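Local coordinates for cysteine synthase (Helicobacter pylori, PDB 6AHI), which uses pyridoxal 5'-phosphate to make L-cysteine and acetate from O-acetyl-L-serine and hydrogen sulfide, and also has cystathionine beta-synthase activity, at residues G50-G55 with Y156-A161; L172-A177 with L276-R281; G208-L211 with E215-P218; E220-G225 with D297-K302. All coordinates share one frame; numbering follows the deposited sequence.

Interaction 1. Residues G50-G55 with Y156-A161; sequences GQYLIG and YYHTLA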
loop_
_atom_site.group_PDB
_atom_site.type_symbol
_atom_site.label_atom_id
_atom_site.label_comp_id
_atom_site.label_asym_id
_atom_site.label_seq_id
_atom_site.Cartn_x
_atom_site.Cartn_y
_atom_site.Cartn_z
ATOM N N GLY A 50 -7.176 -10.496 11.624
ATOM C CA GLY A 50 -7.564 -9.504 12.591
ATOM C C GLY A 50 -9.065 -9.303 12.582
ATOM O O GLY A 50 -9.705 -9.254 13.609
ATOM N N GLN A 51 -9.623 -9.223 11.384
ATOM C CA GLN A 51 -11.016 -8.939 11.222
ATOM C C GLN A 51 -11.845 -10.106 11.743
ATOM O O GLN A 51 -12.849 -9.899 12.393
ATOM C CB GLN A 51 -11.340 -8.714 9.753
ATOM C CG GLN A 51 -12.802 -8.391 9.530
ATOM C CD GLN A 51 -13.009 -7.979 8.100
ATOM O OE1 GLN A 51 -12.812 -8.766 7.187
ATOM N NE2 GLN A 51 -13.376 -6.723 7.906
ATOM N N TYR A 52 -11.388 -11.326 11.450
ATOM C CA TYR A 52 -12.085 -12.522 11.866
ATOM C C TYR A 52 -12.022 -12.667 13.392
ATOM O O TYR A 52 -13.057 -12.934 14.003
ATOM C CB TYR A 52 -11.540 -13.746 11.131
ATOM C CG TYR A 52 -12.270 -15.027 11.446
ATOM C CD1 TYR A 52 -13.439 -15.367 10.783
ATOM C CD2 TYR A 52 -11.802 -15.891 12.421
ATOM C CE1 TYR A 52 -14.120 -16.532 11.078
ATOM C CE2 TYR A 52 -12.463 -17.071 12.724
ATOM C CZ TYR A 52 -13.622 -17.393 12.038
ATOM O OH TYR A 52 -14.281 -18.546 12.324
ATOM N N LEU A 53 -10.835 -12.510 13.999
ATOM C CA LEU A 53 -10.645 -12.762 15.441
ATOM C C LEU A 53 -11.536 -11.823 16.272
ATOM O O LEU A 53 -12.186 -12.253 17.223
ATOM C CB LEU A 53 -9.164 -12.576 15.805
ATOM C CG LEU A 53 -8.212 -13.702 15.400
ATOM C CD1 LEU A 53 -6.770 -13.351 15.751
ATOM C CD2 LEU A 53 -8.610 -14.986 16.094
ATOM N N ILE A 54 -11.568 -10.540 15.895
ATOM C CA ILE A 54 -12.353 -9.533 16.587
ATOM C C ILE A 54 -13.855 -9.775 16.373
ATOM O O ILE A 54 -14.622 -9.796 17.370
ATOM C CB ILE A 54 -11.857 -8.114 16.223
ATOM C CG1 ILE A 54 -10.527 -7.891 16.952
ATOM C CG2 ILE A 54 -12.893 -7.037 16.543
ATOM C CD1 ILE A 54 -9.709 -6.738 16.478
ATOM N N GLY A 55 -14.255 -10.018 15.118
ATOM C CA GLY A 55 -15.650 -10.317 14.755
ATOM C C GLY A 55 -16.212 -11.497 15.540
ATOM O O GLY A 55 -17.281 -11.410 16.130
ATOM N N TYR A 156 -9.033 -17.945 7.613
ATOM C CA TYR A 156 -8.772 -18.012 6.172
ATOM C C TYR A 156 -9.807 -18.910 5.491
ATOM O O TYR A 156 -10.257 -18.633 4.351
ATOM C CB TYR A 156 -7.323 -18.417 5.909
ATOM C CG TYR A 156 -6.344 -17.473 6.552
ATOM C CD1 TYR A 156 -6.077 -16.235 5.988
ATOM C CD2 TYR A 156 -5.754 -17.780 7.767
ATOM C CE1 TYR A 156 -5.238 -15.327 6.614
ATOM C CE2 TYR A 156 -4.883 -16.901 8.384
ATOM C CZ TYR A 156 -4.633 -15.660 7.810
ATOM O OH TYR A 156 -3.759 -14.788 8.404
ATOM N N TYR A 157 -10.173 -19.983 6.187
ATOM C CA TYR A 157 -11.192 -20.898 5.755
ATOM C C TYR A 157 -12.488 -20.154 5.422
ATOM O O TYR A 157 -13.165 -20.515 4.477
ATOM C CB TYR A 157 -11.421 -21.967 6.816
ATOM C CG TYR A 157 -12.493 -22.961 6.457
ATOM C CD1 TYR A 157 -12.205 -24.100 5.724
ATOM C CD2 TYR A 157 -13.806 -22.754 6.844
ATOM C CE1 TYR A 157 -13.198 -25.014 5.396
ATOM C CE2 TYR A 157 -14.805 -23.663 6.537
ATOM C CZ TYR A 157 -14.505 -24.790 5.793
ATOM O OH TYR A 157 -15.495 -25.674 5.476
ATOM N N HIS A 158 -12.828 -19.128 6.216
ATOM C CA HIS A 158 -14.130 -18.438 6.139
ATOM C C HIS A 158 -14.092 -17.194 5.235
ATOM O O HIS A 158 -15.150 -16.721 4.847
ATOM C CB HIS A 158 -14.633 -18.103 7.554
ATOM C CG HIS A 158 -15.211 -19.293 8.273
ATOM N ND1 HIS A 158 -16.338 -19.927 7.816
ATOM C CD2 HIS A 158 -14.826 -19.975 9.380
ATOM C CE1 HIS A 158 -16.649 -20.932 8.620
ATOM N NE2 HIS A 158 -15.724 -20.993 9.579
ATOM N N THR A 159 -12.909 -16.648 4.923
ATOM C CA THR A 159 -12.795 -15.326 4.271
ATOM C C THR A 159 -12.016 -15.464 2.961
ATOM O O THR A 159 -12.598 -15.445 1.883
ATOM C CB THR A 159 -12.179 -14.293 5.233
ATOM O OG1 THR A 159 -10.841 -14.665 5.592
ATOM C CG2 THR A 159 -13.008 -14.111 6.486
ATOM N N LEU A 160 -10.704 -15.685 3.071
ATOM C CA LEU A 160 -9.800 -15.746 1.913
ATOM C C LEU A 160 -10.221 -16.861 0.942
ATOM O O LEU A 160 -10.328 -16.645 -0.249
ATOM C CB LEU A 160 -8.379 -16.000 2.417
ATOM C CG LEU A 160 -7.300 -16.044 1.342
ATOM C CD1 LEU A 160 -7.354 -14.795 0.489
ATOM C CD2 LEU A 160 -5.911 -16.200 1.960
ATOM N N ALA A 161 -10.407 -18.080 1.463
ATOM C CA ALA A 161 -10.515 -19.248 0.582
ATOM C C ALA A 161 -11.780 -19.163 -0.270
ATOM O O ALA A 161 -11.714 -19.373 -1.486
ATOM C CB ALA A 161 -10.436 -20.534 1.366
#
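Y52 reaches from helix 48-60 to H158 and T159, at the junction of helices 151-158 and 160-168. Just before it, Q51 turns its amide NE2 to a weak hydrogen bond with Q8. Y52 carries this side of the contact. Its CG is anti to the backbone N (chi1 -177°), which sends the ring off the helix and toward the junction. CD1 of Y52 lies 4.5 Å from CG2 of T159. T159 presents this methyl while its hydroxyl bonds back to the carbonyl of A155. Further along the ring, CE1 of Y52 rests 3.9 Å from CB of H158. At the far end, OH of Y52 comes within 3.3 Å of CD2 of H158, a carbon. The two ring planes are only 10° apart, yet the centroids of the Y52 and H158 rings are 5.7 Å apart. They meet rim to rim, and neither covers the other. One face of the imidazole is instead covered by Y157, whose CD2 sits 3.7 Å above the H158 ring plane. Helix 48-60 begins just after K46, the residue expected by similarity to carry the cofactor. The chemistry is van der Waals contact between ring rims, CB and a methyl, near the surface. With neither hydrogen bond nor salt bridge between the segments, fit rather than polar pairing holds them.

Interaction 2. Residues L172-A177 with L276-R281; sequences LTSFVA and LKEAQR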
loop_
_atom_site.group_PDB
_atom_site.type_symbol
_atom_site.label_atom_id
_atom_site.label_comp_id
_atom_site.label_asym_id
_atom_site.label_seq_id
_atom_site.Cartn_x
_atom_site.Cartn_y
_atom_site.Cartn_z
ATOM N N LEU A 172 -8.110 -25.677 -10.269
ATOM C CA LEU A 172 -6.821 -25.460 -9.637
ATOM C C LEU A 172 -6.155 -26.812 -9.392
ATOM O O LEU A 172 -6.756 -27.733 -8.837
ATOM C CB LEU A 172 -7.003 -24.699 -8.330
ATOM C CG LEU A 172 -7.619 -23.314 -8.447
ATOM C CD1 LEU A 172 -7.859 -22.772 -7.047
ATOM C CD2 LEU A 172 -6.731 -22.356 -9.262
ATOM N N THR A 173 -4.888 -26.888 -9.765
ATOM C CA THR A 173 -4.112 -28.091 -9.722
ATOM C C THR A 173 -3.358 -28.170 -8.381
ATOM O O THR A 173 -3.205 -29.254 -7.801
ATOM C CB THR A 173 -3.099 -28.126 -10.874
ATOM O OG1 THR A 173 -3.751 -27.752 -12.095
ATOM C CG2 THR A 173 -2.440 -29.477 -11.006
ATOM N N SER A 174 -2.890 -27.016 -7.908
ATOM C CA SER A 174 -2.032 -26.948 -6.759
ATOM C C SER A 174 -2.233 -25.611 -6.021
ATOM O O SER A 174 -2.519 -24.562 -6.616
ATOM C CB SER A 174 -0.590 -27.141 -7.201
ATOM O OG SER A 174 0.270 -27.133 -6.050
ATOM N N PHE A 175 -2.014 -25.670 -4.698
ATOM C CA PHE A 175 -1.978 -24.553 -3.791
ATOM C C PHE A 175 -0.623 -24.557 -3.080
ATOM O O PHE A 175 -0.246 -25.520 -2.436
ATOM C CB PHE A 175 -3.118 -24.622 -2.782
ATOM C CG PHE A 175 -3.098 -23.561 -1.707
ATOM C CD1 PHE A 175 -2.944 -22.224 -2.045
ATOM C CD2 PHE A 175 -3.217 -23.896 -0.361
ATOM C CE1 PHE A 175 -2.934 -21.244 -1.067
ATOM C CE2 PHE A 175 -3.201 -22.910 0.610
ATOM C CZ PHE A 175 -3.064 -21.588 0.261
ATOM N N VAL A 176 0.102 -23.457 -3.248
ATOM C CA VAL A 176 1.435 -23.277 -2.771
ATOM C C VAL A 176 1.436 -22.033 -1.891
ATOM O O VAL A 176 1.110 -20.956 -2.400
ATOM C CB VAL A 176 2.401 -23.080 -3.958
ATOM C CG1 VAL A 176 3.819 -22.820 -3.482
ATOM C CG2 VAL A 176 2.339 -24.258 -4.929
ATOM N N ALA A 177 1.833 -22.158 -0.611
ATOM C CA ALA A 177 1.788 -21.000 0.277
ATOM C C ALA A 177 2.863 -21.112 1.362
ATOM O O ALA A 177 3.163 -22.226 1.828
ATOM C CB ALA A 177 0.416 -20.864 0.901
ATOM N N LEU A 276 6.679 -21.480 -8.975
ATOM C CA LEU A 276 7.330 -21.683 -10.266
ATOM C C LEU A 276 7.875 -23.107 -10.374
ATOM O O LEU A 276 7.711 -23.765 -11.394
ATOM C CB LEU A 276 8.442 -20.640 -10.381
ATOM C CG LEU A 276 8.859 -20.189 -11.765
ATOM C CD1 LEU A 276 7.633 -19.708 -12.541
ATOM C CD2 LEU A 276 9.912 -19.083 -11.646
ATOM N N LYS A 277 8.503 -23.598 -9.300
ATOM C CA LYS A 277 8.987 -24.982 -9.237
ATOM C C LYS A 277 7.844 -25.987 -9.342
ATOM O O LYS A 277 7.937 -26.983 -10.105
ATOM C CB LYS A 277 9.810 -25.194 -7.963
ATOM C CG LYS A 277 11.155 -24.480 -8.007
ATOM C CD LYS A 277 11.978 -24.694 -6.762
ATOM C CE LYS A 277 13.123 -23.729 -6.714
ATOM N NZ LYS A 277 13.950 -23.971 -5.513
ATOM N N GLU A 278 6.732 -25.702 -8.664
ATOM C CA GLU A 278 5.573 -26.555 -8.748
ATOM C C GLU A 278 5.000 -26.530 -10.187
ATOM O O GLU A 278 4.714 -27.605 -10.744
ATOM C CB GLU A 278 4.577 -26.198 -7.645
ATOM C CG GLU A 278 3.236 -26.924 -7.738
ATOM C CD GLU A 278 3.189 -28.394 -7.323
ATOM O OE1 GLU A 278 4.256 -29.014 -7.176
ATOM O OE2 GLU A 278 2.060 -28.936 -7.189
ATOM N N ALA A 279 4.808 -25.349 -10.782
ATOM C CA ALA A 279 4.255 -25.282 -12.158
ATOM C C ALA A 279 5.146 -26.078 -13.127
ATOM O O ALA A 279 4.639 -26.778 -14.006
ATOM C CB ALA A 279 4.109 -23.861 -12.643
ATOM N N GLN A 280 6.470 -26.005 -12.915
ATOM C CA GLN A 280 7.424 -26.617 -13.824
ATOM C C GLN A 280 7.378 -28.144 -13.733
ATOM O O GLN A 280 7.802 -28.785 -14.678
ATOM C CB GLN A 280 8.835 -26.081 -13.574
ATOM C CG GLN A 280 9.041 -24.712 -14.210
ATOM C CD GLN A 280 10.332 -24.055 -13.786
ATOM O OE1 GLN A 280 11.041 -24.551 -12.920
ATOM N NE2 GLN A 280 10.663 -22.943 -14.427
ATOM N N ARG A 281 6.879 -28.714 -12.628
ATOM C CA ARG A 281 6.849 -30.158 -12.463
ATOM C C ARG A 281 5.470 -30.718 -12.839
ATOM O O ARG A 281 5.305 -31.907 -12.837
ATOM C CB ARG A 281 7.257 -30.582 -11.043
ATOM C CG ARG A 281 6.222 -30.333 -9.948
ATOM C CD ARG A 281 6.545 -30.931 -8.586
ATOM N NE ARG A 281 7.799 -30.445 -8.020
ATOM C CZ ARG A 281 7.935 -29.455 -7.132
ATOM N NH1 ARG A 281 6.888 -28.940 -6.501
ATOM N NH2 ARG A 281 9.139 -28.983 -6.873
#
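The carboxylate of E278 receives the hydroxyl of S174 from one side and the guanidinium of R281 from another. This is helix-on-sheet packing in an alpha/beta domain of the fold type II pyridoxal phosphate enzymes. S174 OG donates to E278 OE2 at 2.8 Å, on the anti side and 33° out of the carboxylate plane. R281 NH1 gives a salt bridge to the other oxygen, E278 OE1, at 2.7 Å, on its anti lone pair. One face of the R281 guanidinium has the backbone oxygen of K277 over its centre, 3.8 Å above the plane. Helix 266-281 lies on one face of the six-stranded mixed sheet, here against strand 174-178. S174 and V176 point to that helix. F175 between them points to the other face, where it meets helix 183-195. E278 is buried, and its negative charge has a second partner: OE2 also forms a salt bridge to R200 on the neighbouring strand. Two arginines and a hydroxyl thus grip the group, which probably favours its charged form. The E278 chain bends at chi2 (75°), and this turns the carboxylate toward S174. The S174 hydroxyl lies anti to the backbone N, facing the helix. The remaining contact is apolar: CG2 of V176 touches the stem of E278, 4.0 Å from its CG.

Interaction 3. Residues G208-L211 with E215-P218; sequences GSIL and EPGP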
loop_
_atom_site.group_PDB
_atom_site.type_symbol
_atom_site.label_atom_id
_atom_site.label_comp_id
_atom_site.label_asym_id
_atom_site.label_seq_id
_atom_site.Cartn_x
_atom_site.Cartn_y
_atom_site.Cartn_z
ATOM N N GLY A 208 16.841 -23.042 6.698
ATOM C CA GLY A 208 16.955 -22.897 8.136
ATOM C C GLY A 208 15.648 -23.136 8.870
ATOM O O GLY A 208 15.597 -23.023 10.099
ATOM N N SER A 209 14.585 -23.467 8.124
ATOM C CA SER A 209 13.337 -23.998 8.673
ATOM C C SER A 209 13.418 -25.537 8.628
ATOM O O SER A 209 14.201 -26.073 7.858
ATOM C CB SER A 209 12.174 -23.430 7.864
ATOM O OG SER A 209 10.914 -23.733 8.429
ATOM N N ILE A 210 12.583 -26.255 9.385
ATOM C CA ILE A 210 12.825 -27.721 9.632
ATOM C C ILE A 210 11.866 -28.665 8.877
ATOM O O ILE A 210 12.003 -29.866 9.004
ATOM C CB ILE A 210 12.804 -28.022 11.150
ATOM C CG1 ILE A 210 11.510 -27.541 11.826
ATOM C CG2 ILE A 210 14.047 -27.456 11.815
ATOM C CD1 ILE A 210 10.265 -28.281 11.389
ATOM N N LEU A 211 10.916 -28.156 8.076
ATOM C CA LEU A 211 9.799 -29.018 7.590
ATOM C C LEU A 211 10.311 -30.124 6.655
ATOM O O LEU A 211 9.742 -31.218 6.642
ATOM C CB LEU A 211 8.720 -28.156 6.925
ATOM C CG LEU A 211 7.869 -27.315 7.890
ATOM C CD1 LEU A 211 6.996 -26.310 7.154
ATOM C CD2 LEU A 211 7.012 -28.194 8.777
ATOM N N GLU A 215 18.431 -28.689 9.247
ATOM C CA GLU A 215 18.813 -28.164 10.551
ATOM C C GLU A 215 18.204 -26.777 10.745
ATOM O O GLU A 215 18.142 -25.993 9.798
ATOM C CB GLU A 215 20.337 -28.079 10.662
ATOM C CG GLU A 215 21.040 -29.410 10.463
ATOM C CD GLU A 215 20.880 -30.411 11.598
ATOM O OE1 GLU A 215 20.581 -29.981 12.731
ATOM O OE2 GLU A 215 21.085 -31.622 11.359
ATOM N N PRO A 216 17.782 -26.395 11.970
ATOM C CA PRO A 216 17.261 -25.051 12.211
ATOM C C PRO A 216 18.410 -24.030 12.128
ATOM O O PRO A 216 19.558 -24.365 12.436
ATOM C CB PRO A 216 16.660 -25.082 13.633
ATOM C CG PRO A 216 16.863 -26.510 14.142
ATOM C CD PRO A 216 17.865 -27.175 13.215
ATOM N N GLY A 217 18.090 -22.801 11.720
ATOM C CA GLY A 217 19.063 -21.736 11.569
ATOM C C GLY A 217 18.402 -20.458 11.060
ATOM O O GLY A 217 17.274 -20.488 10.576
ATOM N N PRO A 218 19.048 -19.287 11.217
ATOM C CA PRO A 218 18.441 -18.024 10.803
ATOM C C PRO A 218 18.350 -17.889 9.272
ATOM O O PRO A 218 18.984 -18.606 8.502
ATOM C CB PRO A 218 19.351 -16.961 11.444
ATOM C CG PRO A 218 20.681 -17.657 11.633
ATOM C CD PRO A 218 20.364 -19.124 11.855
HETATM O O HOH W 1 17.270 -25.712 7.121
#
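G208 meets P216 and G217 through its backbone, and I210 adds a side-chain contact to P216. G208 has the most surface buried of any residue here. Its carbonyl oxygen takes the amide of G217, N to O 3.0 Å, in the carbonyl plane and on a lone pair. The bond is somewhat bent, with 142° at the hydrogen. P216 CA adds a CA-H...O contact to the same G208 O at 3.4 Å. In return, G208 CA points a hydrogen at G217 O, also 3.4 Å away. G208 has a positive phi of 90°, which suits glycine, and its lack of a side chain lets the G217 carbonyl come this close. A water also joins the two segments. It accepts from G208 N at 2.7 Å and donates to E215 O at 2.8 Å. Its second proton goes to S209 O, a longer bond of 3.2 Å. All this lies in the long irregular connection between strands 200-206 and 240-244 of the mixed sheet. The chain leaves the first strand and doubles back, so that G217 returns beside G208. S209 is buried and points away from 215-218; its hydroxyl bonds V226 N and E205. I210 supplies the apolar part. Its CG1 sits between the backbone N and the carbonyl carbon (chi1 55°), and CG2 lies beside the N, where it meets the proline ring. I210 CG2 is 3.8 Å from P216 CG.

Interaction 4. Residues E220-G225 with D297-K302; sequences EIEGIG and DRYLSK
E222 packs against Y299 and K302, and every atom of its side chain beyond CA lies near one of them. CB is 3.8 Å from Y299 CE1. CG is also close, 4.0 Å from Y299 CE1. CG of E222 is anti to its carbonyl carbon (chi1 -61°), and a bend at chi2 swings the carboxylate past the ring. CD is 3.7 Å from Y299 CE1. The carboxylate and ring planes are 71° apart. OE1 comes to the ring edge, near its plane, 3.5 Å from Y299 CE1. OE2 lies across the lysine stem, 3.0 Å from K302 CD. The charged end is loosely paired: E222 OE2 and K302 NZ form a long salt bridge of 3.7 Å. A water lies 2.8 Å from E222 O, with a weak, longer approach to Y299 OH. That hydroxyl is hydrogen-bonded to D294 and K104. The Y299 side chain is about 4 Å, at its nearest atoms, from N76, a cofactor-binding residue by similarity. Segment 220-225 packs on helix 266-281 through I221 and I224. The 3-10 turn 297-302 sits beside helix 102-110 and the dimer interface, where D297 and R298 form salt bridges with R298 and D297 of the second subunit.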
loop_
_atom_site.group_PDB
_atom_site.type_symbol
_atom_site.label_atom_id
_atom_site.label_comp_id
_atom_site.label_asym_id
_atom_site.label_seq_id
_atom_site.Cartn_x
_atom_site.Cartn_y
_atom_site.Cartn_z
ATOM N N GLU A 220 17.196 -14.620 6.209
ATOM C CA GLU A 220 16.793 -13.223 5.968
ATOM C C GLU A 220 15.332 -13.146 5.497
ATOM O O GLU A 220 14.680 -12.128 5.736
ATOM C CB GLU A 220 17.689 -12.510 4.950
ATOM C CG GLU A 220 17.507 -10.988 5.011
ATOM C CD GLU A 220 18.353 -10.082 4.120
ATOM O OE1 GLU A 220 18.430 -10.331 2.885
ATOM O OE2 GLU A 220 18.902 -9.089 4.661
ATOM N N ILE A 221 14.810 -14.176 4.814
ATOM C CA ILE A 221 13.371 -14.125 4.419
ATOM C C ILE A 221 12.553 -13.893 5.693
ATOM O O ILE A 221 12.792 -14.556 6.690
ATOM C CB ILE A 221 12.911 -15.391 3.669
ATOM C CG1 ILE A 221 13.584 -15.496 2.298
ATOM C CG2 ILE A 221 11.386 -15.426 3.528
ATOM C CD1 ILE A 221 13.550 -16.877 1.670
ATOM N N GLU A 222 11.589 -12.971 5.620
ATOM C CA GLU A 222 10.800 -12.550 6.761
ATOM C C GLU A 222 9.339 -12.982 6.633
ATOM O O GLU A 222 8.678 -12.712 5.619
ATOM C CB GLU A 222 10.835 -11.026 6.859
ATOM C CG GLU A 222 12.229 -10.468 7.070
ATOM C CD GLU A 222 12.347 -9.305 8.034
ATOM O OE1 GLU A 222 11.413 -9.085 8.830
ATOM O OE2 GLU A 222 13.379 -8.623 7.978
ATOM N N GLY A 223 8.818 -13.598 7.697
ATOM C CA GLY A 223 7.407 -13.902 7.821
ATOM C C GLY A 223 7.118 -15.392 7.767
ATOM O O GLY A 223 6.116 -15.825 8.291
ATOM N N ILE A 224 8.010 -16.172 7.146
ATOM C CA ILE A 224 7.825 -17.602 7.024
ATOM C C ILE A 224 9.033 -18.292 7.659
ATOM O O ILE A 224 10.073 -17.698 7.813
ATOM C CB ILE A 224 7.615 -18.055 5.556
ATOM C CG1 ILE A 224 8.810 -17.691 4.673
ATOM C CG2 ILE A 224 6.316 -17.504 4.990
ATOM C CD1 ILE A 224 8.817 -18.378 3.335
ATOM N N GLY A 225 8.865 -19.570 7.972
ATOM C CA GLY A 225 9.875 -20.372 8.630
ATOM C C GLY A 225 9.370 -20.845 9.966
ATOM O O GLY A 225 8.701 -20.080 10.686
ATOM N N ASP A 297 7.392 -2.369 1.248
ATOM C CA ASP A 297 7.728 -1.054 1.801
ATOM C C ASP A 297 8.271 -1.148 3.221
ATOM O O ASP A 297 9.103 -0.343 3.601
ATOM C CB ASP A 297 6.515 -0.127 1.864
ATOM C CG ASP A 297 5.892 0.126 0.517
ATOM O OD1 ASP A 297 5.556 -0.876 -0.200
ATOM O OD2 ASP A 297 5.742 1.298 0.193
ATOM N N ARG A 298 7.794 -2.122 3.998
ATOM C CA ARG A 298 8.205 -2.203 5.404
ATOM C C ARG A 298 9.598 -2.848 5.524
ATOM O O ARG A 298 10.086 -2.983 6.623
ATOM C CB ARG A 298 7.177 -2.993 6.229
ATOM C CG ARG A 298 5.898 -2.248 6.607
ATOM C CD ARG A 298 4.871 -2.131 5.527
ATOM N NE ARG A 298 3.622 -1.501 5.956
ATOM C CZ ARG A 298 2.516 -2.153 6.319
ATOM N NH1 ARG A 298 2.553 -3.454 6.565
ATOM N NH2 ARG A 298 1.383 -1.487 6.441
ATOM N N TYR A 299 10.263 -3.175 4.410
ATOM C CA TYR A 299 11.546 -3.805 4.440
ATOM C C TYR A 299 12.605 -3.005 3.675
ATOM O O TYR A 299 13.731 -3.472 3.535
ATOM C CB TYR A 299 11.476 -5.227 3.886
ATOM C CG TYR A 299 10.409 -6.087 4.507
ATOM C CD1 TYR A 299 10.591 -6.717 5.733
ATOM C CD2 TYR A 299 9.195 -6.258 3.860
ATOM C CE1 TYR A 299 9.591 -7.505 6.286
ATOM C CE2 TYR A 299 8.195 -7.060 4.383
ATOM C CZ TYR A 299 8.388 -7.676 5.607
ATOM O OH TYR A 299 7.386 -8.471 6.097
ATOM N N LEU A 300 12.302 -1.768 3.285
ATOM C CA LEU A 300 13.276 -0.981 2.512
ATOM C C LEU A 300 14.510 -0.654 3.369
ATOM O O LEU A 300 15.593 -0.609 2.827
ATOM C CB LEU A 300 12.606 0.277 1.947
ATOM C CG LEU A 300 11.516 -0.005 0.907
ATOM C CD1 LEU A 300 10.717 1.232 0.547
ATOM C CD2 LEU A 300 12.132 -0.611 -0.344
ATOM N N SER A 301 14.347 -0.472 4.686
ATOM C CA SER A 301 15.498 -0.196 5.594
ATOM C C SER A 301 16.424 -1.419 5.705
ATOM O O SER A 301 17.550 -1.303 6.156
ATOM C CB SER A 301 15.041 0.256 6.962
ATOM O OG SER A 301 14.258 -0.745 7.591
ATOM N N LYS A 302 15.930 -2.594 5.329
ATOM C CA LYS A 302 16.699 -3.815 5.397
ATOM C C LYS A 302 17.262 -4.195 4.024
ATOM O O LYS A 302 17.796 -5.279 3.883
ATOM C CB LYS A 302 15.815 -4.935 5.935
ATOM C CG LYS A 302 15.153 -4.621 7.268
ATOM C CD LYS A 302 14.296 -5.774 7.759
ATOM C CE LYS A 302 14.135 -5.831 9.267
ATOM N NZ LYS A 302 15.382 -6.257 9.949
HETATM O O HOH W 2 7.927 -10.790 3.667
#

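How the interactions relate
Interaction 1 closes first along the chain. Helix 160-168 then leads into strand 174-178 of interaction 2; the centres of the two contacts are about 25 Å apart. Interaction 3 is nested inside the loop closed by interaction 2, and the segments of interaction 4 alternate with those of interaction 2. Both segments of interaction 3 and the first of interaction 4 lie in the connection between strands 200-206 and 240-244. These two contacts touch where S209 OG packs 3.5 Å from G225 CA. Both lie across the chain centre from interaction 1. Helix 266-281 carries one segment of interaction 2, packed on the mixed sheet, and segment 220-225 packs on it. Y299 of interaction 4 lies near N76, a cofactor-binding residue by similarity.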